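PDB 3UXF: fimbrial subunit type 1 from Actinomyces oris, which forms the major structural subunit of fimbriae, the adhesive protein fibres that extend from the bacterial surface and are attached to the cell wall. Local coordinates for residues Arg392-Ser397 with Asp402-Gly407; Ala307-Gly312 with Ile422-Ala427; Asp92-Leu97 with Val156-Met161. All coordinates share one frame; numbering follows the deposited sequence.

In the fold
From the N terminus, residues 92-97 on helix 91-99 come first, and interaction 3 closes a loop of 58 residues when they meet 156-161 on edge strand 155-159 of the N-terminal domain. Interaction 2 opens much later: 307-312, leading into strand 312-321, meets 422-427 of strand 419-426 after 109 intervening residues and so ties the approach to strand 312-321 to the prealbumin-like domain. Inside this long loop interaction 1 closes a short one, four residues joining 392-397 to 402-407 around calcium. I406 connects the two, its CG2 3.4 Å from O of Y424. Interaction 3 lies apart, its centre about 68 Å from that of interaction 1.

Interaction 1. Residues Arg392-Ser397 with Asp402-Gly407; sequences RDSDPS and DPLTIG. With CA (calcium ion), chain C.
D393 lays its carboxylate over the backbone N of D402: N of D402 donates to OD1 of D393 at 2.9 Å, nearly straight at 171°. That oxygen is gripped from both faces of the carboxylate plane, because N of D395, closing an Asx turn, reaches it from the opposite face. With CG anti to the backbone N (chi1 -180°), D393 presents both carboxylate oxygens to the calcium ion, OD1 at 2.5 Å and OD2 also in the coordination shell. D402 adds OD2 at 2.4 Å from the calcium, and D395 gives its backbone O; the ion probably offsets the repulsion between OD1 of D393 and OD2 of D402. O and OG1 of T398 and O of T400 complete the seven-atom shell.

On the flank away from the metal, S394 binds O of D402 twice, from one face of the carbonyl plane: its N lies 2.9 Å from that O, and its OG donates to the same O at 2.6 Å. CD2 of L404 comes up to OG of S394 at 3.4 Å. The carboxylate of D395 turns back to its own segment, where OD1 takes bonds from N and OG of S397. The loop follows strand 388-391 in the prealbumin-like domain; P403 rests on strand 376-385, while L404 and I406 reach L425 of strand 419-426.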
loop_
_atom_site.group_PDB
_atom_site.type_symbol
_atom_site.label_atom_id
_atom_site.label_comp_id
_atom_site.label_asym_id
_atom_site.label_seq_id
_atom_site.Cartn_x
_atom_site.Cartn_y
_atom_site.Cartn_z
ATOM N N ARG A 392 -27.721 -2.351 -16.108
ATOM C CA ARG A 392 -26.496 -3.030 -16.520
ATOM C C ARG A 392 -26.609 -4.522 -16.133
ATOM O O ARG A 392 -27.039 -4.874 -15.043
ATOM C CB ARG A 392 -25.302 -2.321 -15.827
ATOM C CG ARG A 392 -23.879 -2.522 -16.369
ATOM C CD ARG A 392 -22.863 -1.445 -15.777
ATOM N NE ARG A 392 -23.388 -0.066 -15.853
ATOM C CZ ARG A 392 -23.276 0.858 -14.888
ATOM N NH1 ARG A 392 -22.628 0.593 -13.758
ATOM N NH2 ARG A 392 -23.840 2.062 -15.045
ATOM N N ASP A 393 -26.205 -5.414 -17.026
ATOM C CA ASP A 393 -26.273 -6.836 -16.772
ATOM C C ASP A 393 -25.201 -7.253 -15.759
ATOM O O ASP A 393 -24.019 -7.019 -15.975
ATOM C CB ASP A 393 -26.044 -7.540 -18.118
ATOM C CG ASP A 393 -26.093 -9.052 -18.021
ATOM O OD1 ASP A 393 -26.408 -9.626 -16.955
ATOM O OD2 ASP A 393 -25.845 -9.691 -19.067
ATOM N N SER A 394 -25.604 -7.836 -14.639
ATOM C CA SER A 394 -24.641 -8.206 -13.591
ATOM C C SER A 394 -23.732 -9.367 -13.987
ATOM O O SER A 394 -22.685 -9.557 -13.380
ATOM C CB SER A 394 -25.399 -8.562 -12.318
ATOM O OG SER A 394 -26.314 -7.495 -12.020
ATOM N N ASP A 395 -24.141 -10.143 -14.987
ATOM C CA ASP A 395 -23.320 -11.253 -15.488
ATOM C C ASP A 395 -23.303 -11.267 -17.015
ATOM O O ASP A 395 -24.123 -11.935 -17.645
ATOM C CB ASP A 395 -23.815 -12.605 -14.964
ATOM C CG ASP A 395 -23.005 -13.775 -15.516
ATOM O OD1 ASP A 395 -22.010 -13.528 -16.238
ATOM O OD2 ASP A 395 -23.365 -14.935 -15.231
ATOM N N PRO A 396 -22.353 -10.546 -17.603
ATOM C CA PRO A 396 -22.239 -10.369 -19.056
ATOM C C PRO A 396 -21.999 -11.679 -19.835
ATOM O O PRO A 396 -22.063 -11.659 -21.064
ATOM C CB PRO A 396 -21.037 -9.423 -19.193
ATOM C CG PRO A 396 -20.926 -8.743 -17.835
ATOM C CD PRO A 396 -21.288 -9.835 -16.881
ATOM N N SER A 397 -21.768 -12.790 -19.145
ATOM C CA SER A 397 -21.551 -14.071 -19.830
ATOM C C SER A 397 -22.855 -14.658 -20.388
ATOM O O SER A 397 -22.844 -15.513 -21.279
ATOM C CB SER A 397 -20.877 -15.069 -18.887
ATOM O OG SER A 397 -21.827 -15.751 -18.076
ATOM N N ASP A 402 -29.056 -9.748 -15.790
ATOM C CA ASP A 402 -29.215 -10.295 -14.445
ATOM C C ASP A 402 -29.084 -9.193 -13.402
ATOM O O ASP A 402 -28.268 -8.285 -13.575
ATOM C CB ASP A 402 -28.140 -11.331 -14.126
ATOM C CG ASP A 402 -28.131 -12.484 -15.096
ATOM O OD1 ASP A 402 -29.029 -13.352 -15.029
ATOM O OD2 ASP A 402 -27.221 -12.503 -15.922
ATOM N N PRO A 403 -29.847 -9.311 -12.311
ATOM C CA PRO A 403 -29.701 -8.418 -11.158
ATOM C C PRO A 403 -28.483 -8.815 -10.334
ATOM O O PRO A 403 -27.852 -9.872 -10.535
ATOM C CB PRO A 403 -30.985 -8.681 -10.359
ATOM C CG PRO A 403 -31.288 -10.128 -10.621
ATOM C CD PRO A 403 -30.947 -10.273 -12.109
ATOM N N LEU A 404 -28.139 -7.944 -9.395
ATOM C CA LEU A 404 -27.034 -8.208 -8.490
ATOM C C LEU A 404 -27.358 -9.241 -7.429
ATOM O O LEU A 404 -28.484 -9.315 -6.899
ATOM C CB LEU A 404 -26.644 -6.912 -7.773
ATOM C CG LEU A 404 -26.156 -5.766 -8.632
ATOM C CD1 LEU A 404 -25.981 -4.583 -7.708
ATOM C CD2 LEU A 404 -24.821 -6.127 -9.316
ATOM N N THR A 405 -26.332 -10.018 -7.066
ATOM C CA THR A 405 -26.434 -10.871 -5.902
ATOM C C THR A 405 -25.783 -10.116 -4.756
ATOM O O THR A 405 -24.614 -9.720 -4.853
ATOM C CB THR A 405 -25.667 -12.198 -6.139
ATOM O OG1 THR A 405 -26.310 -12.928 -7.201
ATOM C CG2 THR A 405 -25.650 -13.071 -4.872
ATOM N N ILE A 406 -26.560 -9.860 -3.709
ATOM C CA ILE A 406 -26.150 -9.003 -2.593
ATOM C C ILE A 406 -26.358 -9.854 -1.344
ATOM O O ILE A 406 -27.485 -10.246 -1.020
ATOM C CB ILE A 406 -27.078 -7.782 -2.528
ATOM C CG1 ILE A 406 -27.011 -6.993 -3.843
ATOM C CG2 ILE A 406 -26.703 -6.935 -1.338
ATOM C CD1 ILE A 406 -28.162 -5.951 -3.997
ATOM N N GLY A 407 -25.274 -10.152 -0.647
ATOM C CA GLY A 407 -25.367 -11.004 0.534
ATOM C C GLY A 407 -25.938 -12.373 0.196
ATOM O O GLY A 407 -26.633 -12.978 1.021
HETATM CA CA CA C . -26.456 -11.868 -18.140
#

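Interaction 2. Residues Ala307-Gly312 with Ile422-Ala427; sequences AVNLEG and INYLRA
The ring of Y424 lies against the turn 308-311, between the backbone N of E311 over the centre of one face and CB of N423 on the other. The cis peptide bond between N423 and Y424 brings CB of N423 onto the ring, 3.3 Å above its plane. The side chain of E311 runs across the ring at about a right angle, CB packing 3.5 Å from CE1 of Y424. The carboxylate and ring planes are 29° apart, with CG of E311 anti to the backbone N (chi1 -163°) and the chain extended beyond it. The N309 side chain runs at a slant to that of Y424, yet its amide plane is only 8° from the ring plane, and OD1 of N309 comes to 3.3 Å from OH of Y424. OD1 of N309 also accepts from N of E311 at 3.2 Å, in the carbonyl plane, an Asx turn that holds the amide in this orientation. At the ring edge, O of V308 approaches CE2 of Y424 at 3.8 Å. The contact joins the turn leading into strand 312-321 to strand 419-426, and both strands pair with strand 344-362, whose K355 touches E311 and Y424.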
loop_
_atom_site.group_PDB
_atom_site.type_symbol
_atom_site.label_atom_id
_atom_site.label_comp_id
_atom_site.label_asym_id
_atom_site.label_seq_id
_atom_site.Cartn_x
_atom_site.Cartn_y
_atom_site.Cartn_z
ATOM N N ALA A 307 -23.295 -14.263 3.476
ATOM C CA ALA A 307 -23.991 -13.346 4.370
ATOM C C ALA A 307 -23.088 -12.547 5.277
ATOM O O ALA A 307 -23.539 -12.020 6.292
ATOM C CB ALA A 307 -25.040 -14.110 5.192
ATOM N N VAL A 308 -21.804 -12.420 4.884
ATOM C CA VAL A 308 -20.836 -11.689 5.695
ATOM C C VAL A 308 -21.322 -10.302 6.074
ATOM O O VAL A 308 -21.905 -9.602 5.259
ATOM C CB VAL A 308 -19.503 -11.550 4.945
ATOM C CG1 VAL A 308 -19.688 -10.844 3.589
ATOM C CG2 VAL A 308 -18.461 -10.820 5.785
ATOM N N ASN A 309 -21.076 -9.900 7.315
ATOM C CA ASN A 309 -21.451 -8.565 7.716
ATOM C C ASN A 309 -20.340 -7.617 7.335
ATOM O O ASN A 309 -19.423 -7.378 8.104
ATOM C CB ASN A 309 -21.718 -8.515 9.201
ATOM C CG ASN A 309 -22.124 -7.138 9.661
ATOM O OD1 ASN A 309 -22.079 -6.169 8.904
ATOM N ND2 ASN A 309 -22.513 -7.040 10.921
ATOM N N LEU A 310 -20.424 -7.091 6.120
ATOM C CA LEU A 310 -19.420 -6.162 5.613
ATOM C C LEU A 310 -19.786 -4.700 5.800
ATOM O O LEU A 310 -19.102 -3.817 5.250
ATOM C CB LEU A 310 -19.161 -6.424 4.106
ATOM C CG LEU A 310 -18.140 -7.497 3.715
ATOM C CD1 LEU A 310 -18.022 -7.653 2.186
ATOM C CD2 LEU A 310 -16.758 -7.260 4.261
ATOM N N GLU A 311 -20.835 -4.395 6.575
ATOM C CA GLU A 311 -21.213 -3.004 6.774
ATOM C C GLU A 311 -20.046 -2.170 7.273
ATOM O O GLU A 311 -19.386 -2.537 8.235
ATOM C CB GLU A 311 -22.404 -2.886 7.746
ATOM C CG GLU A 311 -23.080 -1.516 7.652
ATOM C CD GLU A 311 -24.312 -1.368 8.553
ATOM O OE1 GLU A 311 -24.609 -2.268 9.372
ATOM O OE2 GLU A 311 -24.949 -0.304 8.461
ATOM N N GLY A 312 -19.815 -1.025 6.649
ATOM C CA GLY A 312 -18.705 -0.177 7.062
ATOM C C GLY A 312 -17.434 -0.407 6.271
ATOM O O GLY A 312 -17.501 -0.677 5.083
ATOM N N ILE A 422 -31.577 -4.040 2.499
ATOM C CA ILE A 422 -30.752 -4.599 1.439
ATOM C C ILE A 422 -29.312 -4.475 1.945
ATOM O O ILE A 422 -28.724 -3.376 1.984
ATOM C CB ILE A 422 -30.963 -3.847 0.127
ATOM C CG1 ILE A 422 -32.450 -3.953 -0.282
ATOM C CG2 ILE A 422 -30.053 -4.425 -0.942
ATOM C CD1 ILE A 422 -32.795 -3.164 -1.506
ATOM N N ASN A 423 -28.760 -5.609 2.390
ATOM C CA ASN A 423 -27.463 -5.628 3.055
ATOM C C ASN A 423 -26.490 -6.492 2.296
ATOM O O ASN A 423 -26.724 -7.700 2.231
ATOM C CB ASN A 423 -27.601 -6.291 4.431
ATOM C CG ASN A 423 -28.537 -5.544 5.369
ATOM O OD1 ASN A 423 -28.621 -4.303 5.322
ATOM N ND2 ASN A 423 -29.212 -6.269 6.224
ATOM N N TYR A 424 -25.393 -5.969 1.746
ATOM C CA TYR A 424 -25.000 -4.568 1.775
ATOM C C TYR A 424 -24.448 -4.229 0.394
ATOM O O TYR A 424 -24.038 -5.119 -0.343
ATOM C CB TYR A 424 -23.901 -4.351 2.815
ATOM C CG TYR A 424 -24.241 -4.880 4.186
ATOM C CD1 TYR A 424 -24.861 -4.072 5.124
ATOM C CD2 TYR A 424 -23.946 -6.187 4.543
ATOM C CE1 TYR A 424 -25.178 -4.546 6.373
ATOM C CE2 TYR A 424 -24.264 -6.672 5.795
ATOM C CZ TYR A 424 -24.882 -5.844 6.707
ATOM O OH TYR A 424 -25.204 -6.307 7.957
ATOM N N LEU A 425 -24.428 -2.944 0.053
ATOM C CA LEU A 425 -23.942 -2.502 -1.248
ATOM C C LEU A 425 -22.704 -1.619 -1.133
ATOM O O LEU A 425 -22.637 -0.746 -0.276
ATOM C CB LEU A 425 -25.040 -1.743 -1.994
ATOM C CG LEU A 425 -26.121 -2.592 -2.663
ATOM C CD1 LEU A 425 -27.385 -1.779 -2.874
ATOM C CD2 LEU A 425 -25.617 -3.154 -3.976
ATOM N N ARG A 426 -21.733 -1.854 -2.007
ATOM C CA ARG A 426 -20.512 -1.059 -2.021
ATOM C C ARG A 426 -20.838 0.368 -2.437
ATOM O O ARG A 426 -21.655 0.586 -3.321
ATOM C CB ARG A 426 -19.489 -1.660 -2.986
ATOM C CG ARG A 426 -18.035 -1.495 -2.551
ATOM C CD ARG A 426 -17.114 -1.316 -3.751
ATOM N NE ARG A 426 -17.585 -0.222 -4.590
ATOM C CZ ARG A 426 -18.082 -0.373 -5.810
ATOM N NH1 ARG A 426 -18.149 -1.578 -6.361
ATOM N NH2 ARG A 426 -18.510 0.684 -6.481
ATOM N N ALA A 427 -20.194 1.337 -1.797
ATOM C CA ALA A 427 -20.438 2.738 -2.105
ATOM C C ALA A 427 -20.200 3.022 -3.582
ATOM O O ALA A 427 -19.236 2.538 -4.160
ATOM C CB ALA A 427 -19.551 3.625 -1.250
#

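Interaction 3. Residues Asp92-Leu97 with Val156-Met161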
loop_
_atom_site.group_PDB
_atom_site.type_symbol
_atom_site.label_atom_id
_atom_site.label_comp_id
_atom_site.label_asym_id
_atom_site.label_seq_id
_atom_site.Cartn_x
_atom_site.Cartn_y
_atom_site.Cartn_z
ATOM N N ASP A 92 46.725 12.604 -4.500
ATOM C CA ASP A 92 46.658 11.134 -4.565
ATOM C C ASP A 92 45.426 10.569 -3.854
ATOM O O ASP A 92 44.840 9.593 -4.310
ATOM C CB ASP A 92 47.899 10.472 -3.966
ATOM C CG ASP A 92 49.136 10.624 -4.845
ATOM O OD1 ASP A 92 49.009 11.008 -6.033
ATOM O OD2 ASP A 92 50.237 10.354 -4.321
ATOM N N GLY A 93 45.034 11.183 -2.748
ATOM C CA GLY A 93 43.854 10.727 -2.030
ATOM C C GLY A 93 42.601 10.902 -2.872
ATOM O O GLY A 93 41.744 10.022 -2.927
ATOM N N TRP A 94 42.484 12.046 -3.539
ATOM C CA TRP A 94 41.333 12.278 -4.389
ATOM C C TRP A 94 41.357 11.341 -5.586
ATOM O O TRP A 94 40.318 10.872 -6.004
ATOM C CB TRP A 94 41.317 13.720 -4.902
ATOM C CG TRP A 94 40.947 14.703 -3.826
ATOM C CD1 TRP A 94 41.790 15.344 -2.959
ATOM C CD2 TRP A 94 39.622 15.100 -3.478
ATOM N NE1 TRP A 94 41.055 16.131 -2.100
ATOM C CE2 TRP A 94 39.724 15.993 -2.393
ATOM C CE3 TRP A 94 38.364 14.790 -3.982
ATOM C CZ2 TRP A 94 38.600 16.606 -1.808
ATOM C CZ3 TRP A 94 37.229 15.390 -3.401
ATOM C CH2 TRP A 94 37.370 16.293 -2.318
ATOM N N LYS A 95 42.557 11.066 -6.101
ATOM C CA LYS A 95 42.718 10.163 -7.245
ATOM C C LYS A 95 42.281 8.743 -6.873
ATOM O O LYS A 95 41.600 8.097 -7.651
ATOM C CB LYS A 95 44.164 10.216 -7.779
ATOM C CG LYS A 95 44.481 9.289 -8.977
ATOM C CD LYS A 95 43.543 9.541 -10.123
ATOM C CE LYS A 95 44.083 8.949 -11.421
ATOM N NZ LYS A 95 44.348 7.487 -11.276
ATOM N N THR A 96 42.657 8.281 -5.681
ATOM C CA THR A 96 42.198 6.974 -5.201
ATOM C C THR A 96 40.683 6.888 -5.217
ATOM O O THR A 96 40.095 5.891 -5.665
ATOM C CB THR A 96 42.713 6.685 -3.793
ATOM O OG1 THR A 96 44.140 6.655 -3.832
ATOM C CG2 THR A 96 42.155 5.343 -3.246
ATOM N N LEU A 97 40.029 7.931 -4.721
ATOM C CA LEU A 97 38.560 7.941 -4.751
ATOM C C LEU A 97 38.002 7.921 -6.174
ATOM O O LEU A 97 37.022 7.213 -6.447
ATOM C CB LEU A 97 38.003 9.174 -4.016
ATOM C CG LEU A 97 38.137 9.213 -2.497
ATOM C CD1 LEU A 97 37.452 10.494 -1.974
ATOM C CD2 LEU A 97 37.523 8.007 -1.808
ATOM N N VAL A 156 29.389 7.402 -0.186
ATOM C CA VAL A 156 30.662 7.996 0.193
ATOM C C VAL A 156 30.527 9.503 0.079
ATOM O O VAL A 156 29.952 10.012 -0.903
ATOM C CB VAL A 156 31.775 7.510 -0.728
ATOM C CG1 VAL A 156 33.090 8.270 -0.442
ATOM C CG2 VAL A 156 31.984 6.023 -0.551
ATOM N N VAL A 157 31.059 10.228 1.065
ATOM C CA VAL A 157 31.037 11.675 1.030
ATOM C C VAL A 157 32.446 12.190 1.321
ATOM O O VAL A 157 33.221 11.507 2.007
ATOM C CB VAL A 157 30.030 12.209 2.049
ATOM C CG1 VAL A 157 30.459 11.922 3.479
ATOM C CG2 VAL A 157 29.740 13.681 1.809
ATOM N N THR A 158 32.800 13.348 0.772
ATOM C CA THR A 158 34.054 13.985 1.128
ATOM C C THR A 158 33.770 15.262 1.926
ATOM O O THR A 158 32.810 15.978 1.625
ATOM C CB THR A 158 34.917 14.339 -0.114
ATOM O OG1 THR A 158 34.259 15.264 -0.995
ATOM C CG2 THR A 158 35.215 13.092 -0.920
ATOM N N LEU A 159 34.611 15.530 2.916
ATOM C CA LEU A 159 34.623 16.817 3.612
ATOM C C LEU A 159 35.996 17.389 3.365
ATOM O O LEU A 159 36.985 16.832 3.841
ATOM C CB LEU A 159 34.517 16.578 5.107
ATOM C CG LEU A 159 33.161 16.326 5.780
ATOM C CD1 LEU A 159 31.881 16.170 4.890
ATOM C CD2 LEU A 159 33.229 15.402 7.018
ATOM N N PRO A 160 36.099 18.511 2.629
ATOM C CA PRO A 160 35.024 19.269 1.982
ATOM C C PRO A 160 34.628 18.675 0.637
ATOM O O PRO A 160 35.223 17.689 0.165
ATOM C CB PRO A 160 35.673 20.640 1.752
ATOM C CG PRO A 160 37.144 20.273 1.465
ATOM C CD PRO A 160 37.432 19.078 2.349
ATOM N N MET A 161 33.609 19.284 0.026
ATOM C CA MET A 161 33.204 19.051 -1.347
ATOM C C MET A 161 33.434 20.347 -2.061
ATOM O O MET A 161 33.351 21.404 -1.439
ATOM C CB MET A 161 31.682 18.799 -1.417
ATOM C CG MET A 161 31.288 17.395 -1.075
ATOM S SD MET A 161 29.507 17.275 -1.298
ATOM C CE MET A 161 29.413 17.481 -3.066
#
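Van der Waals contact carries most of this junction, with W94 and L97 of the helix meeting T158 of the strand. CH2 of W94 comes to 3.5 Å from OG1 of T158, an approach oblique to the indole plane. One turn further along the helix, CD1 of L97 touches CG2 of T158 at 3.6 Å, the two side chains lying alongside and pointing opposite ways. CG2 of T158, anti to its own carbonyl carbon, thus reaches L97 and also lies 3.9 Å from CZ3 of W94, so this one methyl touches both helix side chains.

These residues belong to the N-terminal D1 domain of a Gram-positive pilin, where helix 91-99 lies against strand 155-159 at the edge of an antiparallel four-stranded sheet. L97 also touches A137 of the adjacent strand 136-144.

Polar contacts run mainly within the strand segment or to its surroundings. OG1 of T158 donates to O of P160 at 2.9 Å, tilted 33° from the carbonyl plane, which commits the hydroxyl proton to that O. P160 follows a cis peptide bond just after strand 155-159, and its O also meets the edge of the W94 ring in its plane, 3.6 Å from CH2. NE1 of W94 is hydrogen-bonded to O of L88.

As for aromatic contact, the rings of W94 and W170 meet with their planes about 40° apart, and P160 also rests on W170 of strand 170-176.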